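Local coordinates for vitamin B12-binding protein (Vibrio cholerae O395, PDB 5YSC) that binds vitamin B12 in the periplasm and probably delivers it to the membrane subunit BtuC of the ABC transporter BtuCDF, at residues A[144-149]-A[179-184]; A[164-169]-A[196-201]; A[208-213]-A[263-268]. All coordinates share one frame; numbering follows the deposited sequence.

Contact 1: A[144-149]-A[179-184]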
ATOM      1  N   ASP A 144       1.580   9.068  17.306  1.00 23.71           N
ATOM      2  CA  ASP A 144       1.516   8.135  18.422  1.00 22.27           C
ATOM      3  C   ASP A 144       2.314   6.879  18.117  1.00 22.14           C
ATOM      4  O   ASP A 144       3.067   6.388  18.963  1.00 26.61           O
ATOM      5  CB  ASP A 144       0.060   7.782  18.728  1.00 23.07           C
ATOM      6  CG  ASP A 144      -0.740   8.951  19.272  1.00 28.89           C
ATOM      7  OD1 ASP A 144      -0.131   9.916  19.791  1.00 30.55           O
ATOM      8  OD2 ASP A 144      -1.988   8.908  19.159  1.00 30.20           O
ATOM      9  N   LEU A 145       2.154   6.333  16.907  1.00 19.29           N
ATOM     10  CA  LEU A 145       2.862   5.106  16.574  1.00 18.67           C
ATOM     11  C   LEU A 145       4.368   5.317  16.534  1.00 22.93           C
ATOM     12  O   LEU A 145       5.129   4.449  16.974  1.00 24.05           O
ATOM     13  CB  LEU A 145       2.359   4.561  15.249  1.00 17.66           C
ATOM     14  CG  LEU A 145       0.936   4.032  15.265  1.00 16.58           C
ATOM     15  CD1 LEU A 145       0.422   3.865  13.828  1.00 14.98           C
ATOM     16  CD2 LEU A 145       0.879   2.701  16.031  1.00 19.47           C
ATOM     17  N   ARG A 146       4.827   6.444  15.974  1.00 22.97           N
ATOM     18  CA  ARG A 146       6.262   6.694  15.930  1.00 23.36           C
ATOM     19  C   ARG A 146       6.826   6.717  17.347  1.00 27.52           C
ATOM     20  O   ARG A 146       7.849   6.090  17.632  1.00 28.91           O
ATOM     21  CB  ARG A 146       6.543   8.008  15.183  1.00 25.24           C
ATOM     22  CG  ARG A 146       6.290   7.947  13.661  1.00 21.26           C
ATOM     23  CD  ARG A 146       6.500   9.287  12.949  1.00 24.65           C
ATOM     24  NE  ARG A 146       6.714   9.071  11.516  1.00 22.25           N
ATOM     25  CZ  ARG A 146       6.313   9.891  10.551  1.00 22.56           C
ATOM     26  NH1 ARG A 146       5.709  11.030  10.849  1.00 24.01           N
ATOM     27  NH2 ARG A 146       6.548   9.568   9.288  1.00 19.52           N
ATOM     28  N   THR A 147       6.130   7.388  18.263  1.00 25.08           N
ATOM     29  CA  THR A 147       6.568   7.407  19.655  1.00 28.72           C
ATOM     30  C   THR A 147       6.578   5.998  20.235  1.00 31.19           C
ATOM     31  O   THR A 147       7.570   5.559  20.824  1.00 34.50           O
ATOM     32  CB  THR A 147       5.648   8.320  20.468  1.00 31.07           C
ATOM     33  OG1 THR A 147       5.700   9.666  19.945  1.00 31.04           O
ATOM     34  CG2 THR A 147       6.053   8.307  21.946  1.00 31.49           C
ATOM     35  N   GLN A 148       5.488   5.262  20.039  1.00 36.22           N
ATOM     36  CA  GLN A 148       5.310   3.988  20.725  1.00 36.69           C
ATOM     37  C   GLN A 148       6.332   2.949  20.295  1.00 38.48           C
ATOM     38  O   GLN A 148       6.717   2.092  21.099  1.00 39.74           O
ATOM     39  CB  GLN A 148       3.891   3.464  20.478  1.00 35.52           C
ATOM     40  CG  GLN A 148       3.590   2.103  21.105  1.00 38.08           C
ATOM     41  CD  GLN A 148       2.147   1.695  20.890  1.00 43.06           C
ATOM     42  OE1 GLN A 148       1.311   2.506  20.488  1.00 42.41           O
ATOM     43  NE2 GLN A 148       1.849   0.434  21.146  1.00 46.86           N
ATOM     44  N   TYR A 149       6.765   2.976  19.039  1.00 28.85           N
ATOM     45  CA  TYR A 149       7.598   1.906  18.488  1.00 29.73           C
ATOM     46  C   TYR A 149       9.023   2.373  18.221  1.00 36.25           C
ATOM     47  O   TYR A 149       9.735   1.810  17.380  1.00 33.56           O
ATOM     48  CB  TYR A 149       6.966   1.325  17.220  1.00 27.15           C
ATOM     49  CG  TYR A 149       5.748   0.532  17.569  1.00 23.92           C
ATOM     50  CD1 TYR A 149       5.858  -0.597  18.359  1.00 24.93           C
ATOM     51  CD2 TYR A 149       4.483   0.949  17.181  1.00 23.12           C
ATOM     52  CE1 TYR A 149       4.742  -1.323  18.730  1.00 24.68           C
ATOM     53  CE2 TYR A 149       3.358   0.230  17.542  1.00 23.57           C
ATOM     54  CZ  TYR A 149       3.506  -0.910  18.316  1.00 26.40           C
ATOM     55  OH  TYR A 149       2.395  -1.636  18.677  1.00 27.27           O
ATOM     56  N   PHE A 179       7.873  -0.701   7.206  1.00 17.52           N
ATOM     57  CA  PHE A 179       8.853  -1.461   7.970  1.00 20.34           C
ATOM     58  C   PHE A 179       9.895  -0.539   8.594  1.00 20.94           C
ATOM     59  O   PHE A 179      10.267  -0.709   9.758  1.00 21.58           O
ATOM     60  CB  PHE A 179       9.506  -2.508   7.062  1.00 17.10           C
ATOM     61  CG  PHE A 179       8.546  -3.509   6.513  1.00 16.04           C
ATOM     62  CD1 PHE A 179       8.219  -4.649   7.247  1.00 13.57           C
ATOM     63  CD2 PHE A 179       7.931  -3.312   5.283  1.00 14.64           C
ATOM     64  CE1 PHE A 179       7.321  -5.585   6.761  1.00 14.20           C
ATOM     65  CE2 PHE A 179       7.046  -4.252   4.793  1.00 16.02           C
ATOM     66  CZ  PHE A 179       6.721  -5.393   5.560  1.00 15.62           C
ATOM     67  N   SER A 180      10.334   0.482   7.856  1.00 20.29           N
ATOM     68  CA  SER A 180      11.433   1.329   8.340  1.00 21.63           C
ATOM     69  C   SER A 180      11.064   2.100   9.600  1.00 26.31           C
ATOM     70  O   SER A 180      11.937   2.363  10.432  1.00 29.91           O
ATOM     71  CB  SER A 180      11.880   2.310   7.242  1.00 21.79           C
ATOM     72  OG  SER A 180      12.250   1.606   6.088  1.00 26.94           O
ATOM     73  N   LEU A 181       9.794   2.488   9.764  1.00 23.05           N
ATOM     74  CA  LEU A 181       9.377   3.158  10.988  1.00 23.21           C
ATOM     75  C   LEU A 181       9.776   2.339  12.224  1.00 23.92           C
ATOM     76  O   LEU A 181      10.168   2.910  13.254  1.00 32.33           O
ATOM     77  CB  LEU A 181       7.868   3.398  10.948  1.00 21.90           C
ATOM     78  CG  LEU A 181       7.210   4.209  12.056  1.00 23.10           C
ATOM     79  CD1 LEU A 181       5.909   4.832  11.576  1.00 25.11           C
ATOM     80  CD2 LEU A 181       6.952   3.375  13.315  1.00 21.02           C
ATOM     81  N   CYS A 182       9.665   1.010  12.136  1.00 34.48           N
ATOM     82  CA  CYS A 182       9.869   0.087  13.249  1.00 41.12           C
ATOM     83  C   CYS A 182      11.328  -0.332  13.380  1.00 47.36           C
ATOM     84  O   CYS A 182      11.630  -1.239  14.162  1.00 54.65           O
ATOM     85  CB  CYS A 182       8.999  -1.181  13.069  1.00 32.20           C
ATOM     86  SG  CYS A 182       7.241  -0.974  12.480  1.00 80.72           S
ATOM     87  N   GLY A 183      12.228   0.300  12.627  1.00 45.38           N
ATOM     88  CA  GLY A 183      13.606  -0.123  12.545  1.00 46.72           C
ATOM     89  C   GLY A 183      13.861  -1.238  11.555  1.00 43.19           C
ATOM     90  O   GLY A 183      14.987  -1.738  11.476  1.00 44.42           O
ATOM     91  N   GLY A 184      12.856  -1.641  10.786  1.00 26.70           N
ATOM     92  CA  GLY A 184      13.026  -2.771   9.888  1.00 22.98           C
ATOM     93  C   GLY A 184      13.976  -2.441   8.750  1.00 20.61           C
ATOM     94  O   GLY A 184      13.924  -1.359   8.175  1.00 22.79           O
TER

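Contact 2: A[164-169]-A[196-201]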
ATOM      1  N   LYS A 164       4.975 -18.076  -5.456  1.00 43.12           N
ATOM      2  CA  LYS A 164       5.296 -18.494  -6.828  1.00 47.37           C
ATOM      3  C   LYS A 164       4.899 -17.421  -7.839  1.00 49.76           C
ATOM      4  O   LYS A 164       3.692 -17.188  -8.045  1.00 51.25           O
ATOM      5  CB  LYS A 164       4.593 -19.796  -7.203  1.00 53.73           C
ATOM      6  CG  LYS A 164       4.649 -20.898  -6.162  1.00 55.31           C
ATOM      7  CD  LYS A 164       3.655 -22.005  -6.498  1.00 59.18           C
ATOM      8  CE  LYS A 164       3.463 -22.962  -5.338  1.00 61.05           C
ATOM      9  NZ  LYS A 164       2.284 -23.859  -5.564  1.00 65.36           N
ATOM     10  N   PRO A 165       5.853 -16.730  -8.483  1.00 38.36           N
ATOM     11  CA  PRO A 165       7.273 -16.737  -8.142  1.00 35.76           C
ATOM     12  C   PRO A 165       7.444 -15.927  -6.875  1.00 31.40           C
ATOM     13  O   PRO A 165       6.465 -15.333  -6.417  1.00 29.77           O
ATOM     14  CB  PRO A 165       7.935 -16.079  -9.350  1.00 35.80           C
ATOM     15  CG  PRO A 165       6.881 -15.145  -9.870  1.00 35.94           C
ATOM     16  CD  PRO A 165       5.565 -15.824  -9.610  1.00 38.80           C
ATOM     17  N   ILE A 166       8.640 -15.907  -6.305  1.00 30.77           N
ATOM     18  CA  ILE A 166       8.918 -15.048  -5.158  1.00 28.21           C
ATOM     19  C   ILE A 166       9.190 -13.645  -5.683  1.00 27.11           C
ATOM     20  O   ILE A 166      10.230 -13.397  -6.294  1.00 28.45           O
ATOM     21  CB  ILE A 166      10.101 -15.564  -4.335  1.00 27.32           C
ATOM     22  CG1 ILE A 166       9.899 -17.050  -3.964  1.00 30.03           C
ATOM     23  CG2 ILE A 166      10.236 -14.763  -3.083  1.00 25.09           C
ATOM     24  CD1 ILE A 166      11.170 -17.724  -3.428  1.00 32.64           C
ATOM     25  N   ILE A 167       8.249 -12.725  -5.448  1.00 25.15           N
ATOM     26  CA  ILE A 167       8.440 -11.298  -5.691  1.00 20.32           C
ATOM     27  C   ILE A 167       8.533 -10.601  -4.347  1.00 19.95           C
ATOM     28  O   ILE A 167       7.781 -10.917  -3.417  1.00 19.25           O
ATOM     29  CB  ILE A 167       7.287 -10.691  -6.518  1.00 22.56           C
ATOM     30  CG1 ILE A 167       7.014 -11.501  -7.775  1.00 25.89           C
ATOM     31  CG2 ILE A 167       7.584  -9.256  -6.875  1.00 19.72           C
ATOM     32  CD1 ILE A 167       8.153 -11.550  -8.702  1.00 28.82           C
ATOM     33  N   THR A 168       9.455  -9.659  -4.248  1.00 20.44           N
ATOM     34  CA  THR A 168       9.654  -8.902  -3.025  1.00 22.70           C
ATOM     35  C   THR A 168       9.757  -7.435  -3.424  1.00 19.92           C
ATOM     36  O   THR A 168       9.430  -7.045  -4.552  1.00 20.26           O
ATOM     37  CB  THR A 168      10.884  -9.424  -2.250  1.00 22.08           C
ATOM     38  OG1 THR A 168      10.938  -8.825  -0.943  1.00 21.21           O
ATOM     39  CG2 THR A 168      12.204  -9.101  -2.964  1.00 23.20           C
ATOM     40  N   LEU A 169      10.187  -6.614  -2.484  1.00 18.16           N
ATOM     41  CA  LEU A 169      10.270  -5.177  -2.642  1.00 16.55           C
ATOM     42  C   LEU A 169      11.714  -4.741  -2.476  1.00 18.12           C
ATOM     43  O   LEU A 169      12.533  -5.463  -1.895  1.00 19.13           O
ATOM     44  CB  LEU A 169       9.389  -4.441  -1.625  1.00 16.24           C
ATOM     45  CG  LEU A 169       9.835  -4.275  -0.164  1.00 15.61           C
ATOM     46  CD1 LEU A 169       8.786  -3.460   0.600  1.00 14.87           C
ATOM     47  CD2 LEU A 169      10.058  -5.611   0.509  1.00 17.86           C
ATOM     48  N   PRO A 196      11.785  -6.902  -7.222  1.00 21.82           N
ATOM     49  CA  PRO A 196      12.525  -7.987  -7.863  1.00 24.04           C
ATOM     50  C   PRO A 196      11.928  -9.350  -7.619  1.00 24.71           C
ATOM     51  O   PRO A 196      11.377  -9.649  -6.555  1.00 22.19           O
ATOM     52  CB  PRO A 196      13.905  -7.893  -7.218  1.00 24.90           C
ATOM     53  CG  PRO A 196      13.675  -7.264  -5.926  1.00 22.74           C
ATOM     54  CD  PRO A 196      12.513  -6.343  -6.082  1.00 21.42           C
ATOM     55  N   GLN A 197      12.093 -10.209  -8.612  1.00 27.79           N
ATOM     56  CA  GLN A 197      11.864 -11.626  -8.445  1.00 29.09           C
ATOM     57  C   GLN A 197      13.156 -12.206  -7.879  1.00 31.12           C
ATOM     58  O   GLN A 197      14.238 -11.879  -8.347  1.00 34.40           O
ATOM     59  CB  GLN A 197      11.529 -12.265  -9.787  1.00 32.03           C
ATOM     60  CG  GLN A 197      11.063 -13.692  -9.688  1.00 36.04           C
ATOM     61  CD  GLN A 197      10.691 -14.267 -11.032  1.00 41.09           C
ATOM     62  OE1 GLN A 197      10.049 -13.609 -11.843  1.00 42.46           O
ATOM     63  NE2 GLN A 197      11.097 -15.502 -11.274  1.00 46.51           N
ATOM     64  N   VAL A 198      13.039 -13.044  -6.857  1.00 29.85           N
ATOM     65  CA  VAL A 198      14.201 -13.592  -6.170  1.00 31.36           C
ATOM     66  C   VAL A 198      14.063 -15.107  -6.075  1.00 31.55           C
ATOM     67  O   VAL A 198      12.958 -15.649  -6.023  1.00 30.34           O
ATOM     68  CB  VAL A 198      14.392 -12.981  -4.758  1.00 28.91           C
ATOM     69  CG1 VAL A 198      14.639 -11.466  -4.838  1.00 30.88           C
ATOM     70  CG2 VAL A 198      13.183 -13.326  -3.850  1.00 23.17           C
ATOM     71  N   SER A 199      15.201 -15.794  -6.043  1.00 31.13           N
ATOM     72  CA  SER A 199      15.225 -17.241  -5.919  1.00 32.52           C
ATOM     73  C   SER A 199      15.239 -17.656  -4.450  1.00 33.09           C
ATOM     74  O   SER A 199      15.631 -16.889  -3.567  1.00 29.06           O
ATOM     75  CB  SER A 199      16.465 -17.807  -6.619  1.00 34.54           C
ATOM     76  OG  SER A 199      17.615 -17.571  -5.824  1.00 36.77           O
ATOM     77  N   ILE A 200      14.838 -18.909  -4.204  1.00 38.58           N
ATOM     78  CA  ILE A 200      14.936 -19.476  -2.862  1.00 35.36           C
ATOM     79  C   ILE A 200      16.336 -19.272  -2.313  1.00 33.94           C
ATOM     80  O   ILE A 200      16.518 -18.863  -1.164  1.00 32.82           O
ATOM     81  CB  ILE A 200      14.565 -20.969  -2.872  1.00 39.80           C
ATOM     82  CG1 ILE A 200      13.049 -21.141  -2.933  1.00 40.40           C
ATOM     83  CG2 ILE A 200      15.144 -21.666  -1.622  1.00 39.22           C
ATOM     84  CD1 ILE A 200      12.556 -22.592  -2.830  1.00 42.86           C
ATOM     85  N   GLU A 201      17.347 -19.593  -3.126  1.00 35.59           N
ATOM     86  CA  GLU A 201      18.738 -19.484  -2.693  1.00 37.32           C
ATOM     87  C   GLU A 201      19.072 -18.062  -2.260  1.00 38.52           C
ATOM     88  O   GLU A 201      19.737 -17.851  -1.238  1.00 37.28           O
ATOM     89  CB  GLU A 201      19.667 -19.931  -3.832  1.00 45.05           C
ATOM     90  CG  GLU A 201      19.723 -21.442  -4.108  1.00 56.37           C
ATOM     91  CD  GLU A 201      18.371 -22.074  -4.414  1.00 62.26           C
ATOM     92  OE1 GLU A 201      18.135 -23.222  -3.952  1.00 64.65           O
ATOM     93  OE2 GLU A 201      17.552 -21.431  -5.116  1.00 62.06           O
TER
HETATM   94  O   HOH W   1      11.446 -17.059  -7.437  1.00 46.11           O

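Contact 3: A[208-213]-A[263-268]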
ATOM      1  N   PRO A 208      17.408 -13.785   6.606  1.00 26.03           N
ATOM      2  CA  PRO A 208      16.537 -12.813   7.273  1.00 22.72           C
ATOM      3  C   PRO A 208      16.212 -13.243   8.693  1.00 23.96           C
ATOM      4  O   PRO A 208      15.983 -14.416   8.962  1.00 25.85           O
ATOM      5  CB  PRO A 208      15.280 -12.800   6.396  1.00 21.67           C
ATOM      6  CG  PRO A 208      15.283 -14.138   5.727  1.00 24.46           C
ATOM      7  CD  PRO A 208      16.735 -14.474   5.497  1.00 29.24           C
ATOM      8  N   GLN A 209      16.150 -12.278   9.596  1.00 21.41           N
ATOM      9  CA  GLN A 209      15.726 -12.563  10.969  1.00 23.01           C
ATOM     10  C   GLN A 209      14.231 -12.867  11.045  1.00 21.64           C
ATOM     11  O   GLN A 209      13.808 -13.700  11.858  1.00 21.30           O
ATOM     12  CB  GLN A 209      16.067 -11.376  11.861  1.00 23.66           C
ATOM     13  CG  GLN A 209      17.552 -11.275  12.170  1.00 25.50           C
ATOM     14  CD  GLN A 209      17.877 -10.001  12.883  1.00 26.30           C
ATOM     15  OE1 GLN A 209      17.959  -8.932  12.277  1.00 25.44           O
ATOM     16  NE2 GLN A 209      18.039 -10.093  14.191  1.00 27.86           N
ATOM     17  N   VAL A 210      13.441 -12.226  10.183  1.00 21.99           N
ATOM     18  CA  VAL A 210      11.990 -12.364  10.129  1.00 19.38           C
ATOM     19  C   VAL A 210      11.592 -12.532   8.668  1.00 19.90           C
ATOM     20  O   VAL A 210      12.152 -11.860   7.795  1.00 18.76           O
ATOM     21  CB  VAL A 210      11.287 -11.127  10.713  1.00 19.62           C
ATOM     22  CG1 VAL A 210       9.799 -11.303  10.564  1.00 18.38           C
ATOM     23  CG2 VAL A 210      11.653 -10.902  12.166  1.00 17.43           C
ATOM     24  N   ILE A 211      10.643 -13.431   8.401  1.00 16.98           N
ATOM     25  CA  ILE A 211       9.989 -13.540   7.097  1.00 16.69           C
ATOM     26  C   ILE A 211       8.522 -13.146   7.242  1.00 15.66           C
ATOM     27  O   ILE A 211       7.799 -13.716   8.064  1.00 15.61           O
ATOM     28  CB  ILE A 211      10.119 -14.955   6.523  1.00 17.56           C
ATOM     29  CG1 ILE A 211      11.602 -15.228   6.213  1.00 19.45           C
ATOM     30  CG2 ILE A 211       9.291 -15.078   5.264  1.00 17.14           C
ATOM     31  CD1 ILE A 211      11.926 -16.672   5.853  1.00 21.31           C
ATOM     32  N   PHE A 212       8.088 -12.194   6.428  1.00 14.99           N
ATOM     33  CA  PHE A 212       6.689 -11.812   6.322  1.00 15.83           C
ATOM     34  C   PHE A 212       6.096 -12.340   5.025  1.00 16.83           C
ATOM     35  O   PHE A 212       6.736 -12.270   3.965  1.00 16.53           O
ATOM     36  CB  PHE A 212       6.537 -10.297   6.379  1.00 12.96           C
ATOM     37  CG  PHE A 212       6.820  -9.708   7.746  1.00 13.77           C
ATOM     38  CD1 PHE A 212       6.110 -10.115   8.860  1.00 15.44           C
ATOM     39  CD2 PHE A 212       7.840  -8.795   7.909  1.00 14.98           C
ATOM     40  CE1 PHE A 212       6.371  -9.574  10.066  1.00 14.18           C
ATOM     41  CE2 PHE A 212       8.136  -8.254   9.135  1.00 13.49           C
ATOM     42  CZ  PHE A 212       7.391  -8.646  10.227  1.00 14.55           C
ATOM     43  N   THR A 213       4.865 -12.840   5.099  1.00 15.08           N
ATOM     44  CA  THR A 213       4.220 -13.464   3.954  1.00 17.24           C
ATOM     45  C   THR A 213       2.711 -13.174   4.030  1.00 18.67           C
ATOM     46  O   THR A 213       2.283 -12.232   4.706  1.00 17.73           O
ATOM     47  CB  THR A 213       4.583 -14.965   3.921  1.00 19.49           C
ATOM     48  OG1 THR A 213       4.146 -15.564   2.680  1.00 21.33           O
ATOM     49  CG2 THR A 213       3.945 -15.714   5.140  1.00 20.89           C
ATOM     50  N   THR A 263       4.530  -4.475  15.923  1.00 11.56           N
ATOM     51  CA  THR A 263       4.378  -5.455  16.998  1.00 12.01           C
ATOM     52  C   THR A 263       5.215  -6.701  16.729  1.00 12.26           C
ATOM     53  O   THR A 263       5.901  -7.203  17.620  1.00 14.10           O
ATOM     54  CB  THR A 263       2.903  -5.821  17.180  1.00 10.93           C
ATOM     55  OG1 THR A 263       2.178  -4.682  17.654  1.00 13.03           O
ATOM     56  CG2 THR A 263       2.750  -7.027  18.179  1.00 11.57           C
ATOM     57  N   TYR A 264       5.189  -7.207  15.493  1.00 15.32           N
ATOM     58  CA  TYR A 264       5.990  -8.371  15.135  1.00 14.91           C
ATOM     59  C   TYR A 264       7.492  -8.095  15.209  1.00 19.93           C
ATOM     60  O   TYR A 264       8.260  -8.943  15.684  1.00 20.47           O
ATOM     61  CB  TYR A 264       5.623  -8.850  13.730  1.00 14.26           C
ATOM     62  CG  TYR A 264       4.399  -9.752  13.672  1.00 15.50           C
ATOM     63  CD1 TYR A 264       4.287 -10.854  14.523  1.00 15.77           C
ATOM     64  CD2 TYR A 264       3.373  -9.544  12.740  1.00 14.35           C
ATOM     65  CE1 TYR A 264       3.196 -11.697  14.484  1.00 15.72           C
ATOM     66  CE2 TYR A 264       2.267 -10.397  12.703  1.00 16.61           C
ATOM     67  CZ  TYR A 264       2.192 -11.467  13.572  1.00 17.78           C
ATOM     68  OH  TYR A 264       1.117 -12.314  13.567  1.00 15.95           O
ATOM     69  N   LEU A 265       7.957  -6.959  14.671  1.00 17.20           N
ATOM     70  CA  LEU A 265       9.371  -6.632  14.813  1.00 18.65           C
ATOM     71  C   LEU A 265       9.761  -6.421  16.261  1.00 20.60           C
ATOM     72  O   LEU A 265      10.919  -6.676  16.617  1.00 19.63           O
ATOM     73  CB  LEU A 265       9.703  -5.408  13.965  1.00 18.86           C
ATOM     74  CG  LEU A 265      10.339  -5.696  12.604  1.00 26.42           C
ATOM     75  CD1 LEU A 265      10.028  -7.056  12.010  1.00 21.54           C
ATOM     76  CD2 LEU A 265      10.047  -4.571  11.595  1.00 20.49           C
ATOM     77  N   LYS A 266       8.825  -5.986  17.114  1.00 20.95           N
ATOM     78  CA  LYS A 266       9.111  -5.941  18.552  1.00 21.66           C
ATOM     79  C   LYS A 266       9.319  -7.333  19.123  1.00 21.28           C
ATOM     80  O   LYS A 266      10.295  -7.579  19.843  1.00 23.76           O
ATOM     81  CB  LYS A 266       7.987  -5.239  19.293  1.00 19.09           C
ATOM     82  CG  LYS A 266       8.297  -4.963  20.727  1.00 22.82           C
ATOM     83  CD  LYS A 266       7.121  -4.329  21.368  1.00 26.26           C
ATOM     84  CE  LYS A 266       7.430  -3.897  22.746  1.00 32.98           C
ATOM     85  NZ  LYS A 266       6.185  -3.464  23.454  1.00 36.98           N
ATOM     86  N   ILE A 267       8.401  -8.260  18.826  1.00 19.23           N
ATOM     87  CA  ILE A 267       8.566  -9.651  19.250  1.00 21.71           C
ATOM     88  C   ILE A 267       9.921 -10.192  18.827  1.00 21.81           C
ATOM     89  O   ILE A 267      10.579 -10.928  19.577  1.00 23.84           O
ATOM     90  CB  ILE A 267       7.407 -10.508  18.714  1.00 21.09           C
ATOM     91  CG1 ILE A 267       6.100 -10.041  19.358  1.00 18.17           C
ATOM     92  CG2 ILE A 267       7.624 -11.964  19.000  1.00 21.48           C
ATOM     93  CD1 ILE A 267       4.843 -10.635  18.762  1.00 16.89           C
ATOM     94  N   ALA A 268      10.357  -9.850  17.605  1.00 20.66           N
ATOM     95  CA  ALA A 268      11.580 -10.386  17.013  1.00 19.41           C
ATOM     96  C   ALA A 268      12.837  -9.990  17.766  1.00 24.24           C
ATOM     97  O   ALA A 268      13.928 -10.489  17.450  1.00 23.53           O
ATOM     98  CB  ALA A 268      11.674  -9.919  15.551  1.00 19.85           C
TER

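Contact 1: A[144-149]-A[179-184]
Leu-181 carries this contact. Its CD1 meets Arg-146 CG at 3.8 Å, and the two side chains cross at about a right angle. The touch is made by the apolar stem of the arginine. The other methyl, Leu-181 CD2, lies 4.2 Å from Leu-145 O and 4.4 Å from Tyr-149 CB. It thus faces the last turn of helix 128-148. The torsion of Leu-181 explains the reach: CG stands anti to the backbone N (chi1 -174°), and both methyls are carried over to the other segment. Cys-182 adds a looser approach, its CA 4.5 Å from Tyr-149 O.

Behind this first shell, neighbours within the segments and beyond them position the partners. The ring of Tyr-149 has Gln-148 CG 4.0 Å above one face, and Leu-145 CD2 at its edge, in plane. Leu-181 lies within the Schellman motif that ends helix 176-181, with Gly-183 at positive phi as its C-prime residue. Gly-184 N bonds to Phe-179 O at 2.9 Å and Gly-183 N to Ser-180 O at 3.0 Å. Further out, Cys-182 forms the disulfide with Cys-262 of helix 254-267. Arg-146 turns its charged end to Asp-112, outside the segments, in a salt bridge.

The contact joins the end of the long helix that runs between the two lobes to the end of helix 176-181 in the C-terminal lobe. Contact across it is van der Waals only and rather loose. The firmer ties, to Cys-262 and Asp-112, lead outside the two segments.

Contact 2: A[164-169]-A[196-201]
Two backbone hydrogen bonds pair the segments. Val-198 N donates to Ile-166 O at 2.9 Å, and Thr-168 N donates to Pro-196 O at 3.0 Å. Both are nearly straight, with N-H...O angles of 163° and 162°. Between them Ile-167 and Gln-197 form an antiparallel non-hydrogen-bonded pair. Weaker CA-H...O contacts reach the same two acceptors; Gln-197 CA lies 3.2 Å from Ile-166 O. A water probably bridges Ile-166 N and Val-198 O, though its approach to Val-198 O is too short to be trusted.

Apolar contacts lie on both faces of this short antiparallel pair. On one, Ile-166 CG2 and Val-198 CG2 are pressed to 3.4 Å, tighter than usual for two methyls. Farther along this side, Ile-166 CD1 meets Ile-200 CG1 at 3.9 Å. On the other face, Ile-167 CD1 rests against Gln-197 CB at 3.6 Å. Gln-197 has CG anti to its own N (chi1 -171°) and an extended chain, which brings its amide across Pro-165; Gln-197 CD is 3.7 Å from Pro-165 CB. Apart from these two faces, Thr-168 CG2 packs on the ring of Pro-196 and also meets Val-198 CG1, while Thr-168 OG1 is hydrogen-bonded to Tyr-159 O.

The pair lies beside strand 155-159, whose Phe-158 touches Ile-166 and Thr-168. Ile-167 comes within about 4 Å of the bound cyanocobalamin by its side chain. Ser-199 alone separates strand 197-198 from helix 200-206. It is the N-cap of that helix, which bears Glu-201, predicted to be important for BtuC binding.

Contact 3: A[208-213]-A[263-268]
Ala-268 N donates to Tyr-264 O at 3.0 Å, an i to i+4 backbone bond near the C-terminal part of helix 254-267. It holds together two of the three residues that this part sets against strand 210-213. Across the contact everything is apolar. Ala-268 CB meets Val-210 CG2 at 3.5 Å. Leu-265 CD1 lies 4.2 Å from the same methyl and 3.6 Å from Phe-212 CZ. Tyr-264 CB sits at the edge of the Phe-212 ring, in its plane, 3.8 Å from Phe-212 CE1. The ring therefore offers its rim to the helix.

One face of the Phe-212 ring is backed within the strand by Val-210 CG1, 3.6 Å above the plane and offset toward the rim. With CG1 anti to the backbone N (chi1 177°), Val-210 turns CG1 to this ring and leaves CG2 to meet the helix. Beyond the segments, the ring of Tyr-264 stacks with Trp-240.

Strand and helix run nearly antiparallel, at 155°, with axes 10.3 Å apart. This is helix-on-sheet packing in the C-terminal lobe, an alpha/beta layer with parallel strand order 2-1-3-4, as in periplasmic binding proteins of this family.

Overall arrangement
All three contacts belong to the C-terminal half of the chain, and all are largely buried; contact 2 alone includes exposed residues, Pro-165 and Gln-197. Contact 3 is sheet-to-helix core packing, wholly apolar. Contact 1 lies next to it, centres 13 Å apart, and the two touch: Phe-179 packs on Phe-212, and Cys-182 on Leu-265. Contact 3 includes helix 254-267; contact 1 packs against it and is tied to it by the disulfide. Contact 2 stands off, its centre 26 Å from that of contact 1. It alone is bonded backbone to backbone, and through Ile-167 it comes close to the bound cyanocobalamin. Strand 166-167 precedes helix 176-181, and helix 200-206 precedes strand 210-213.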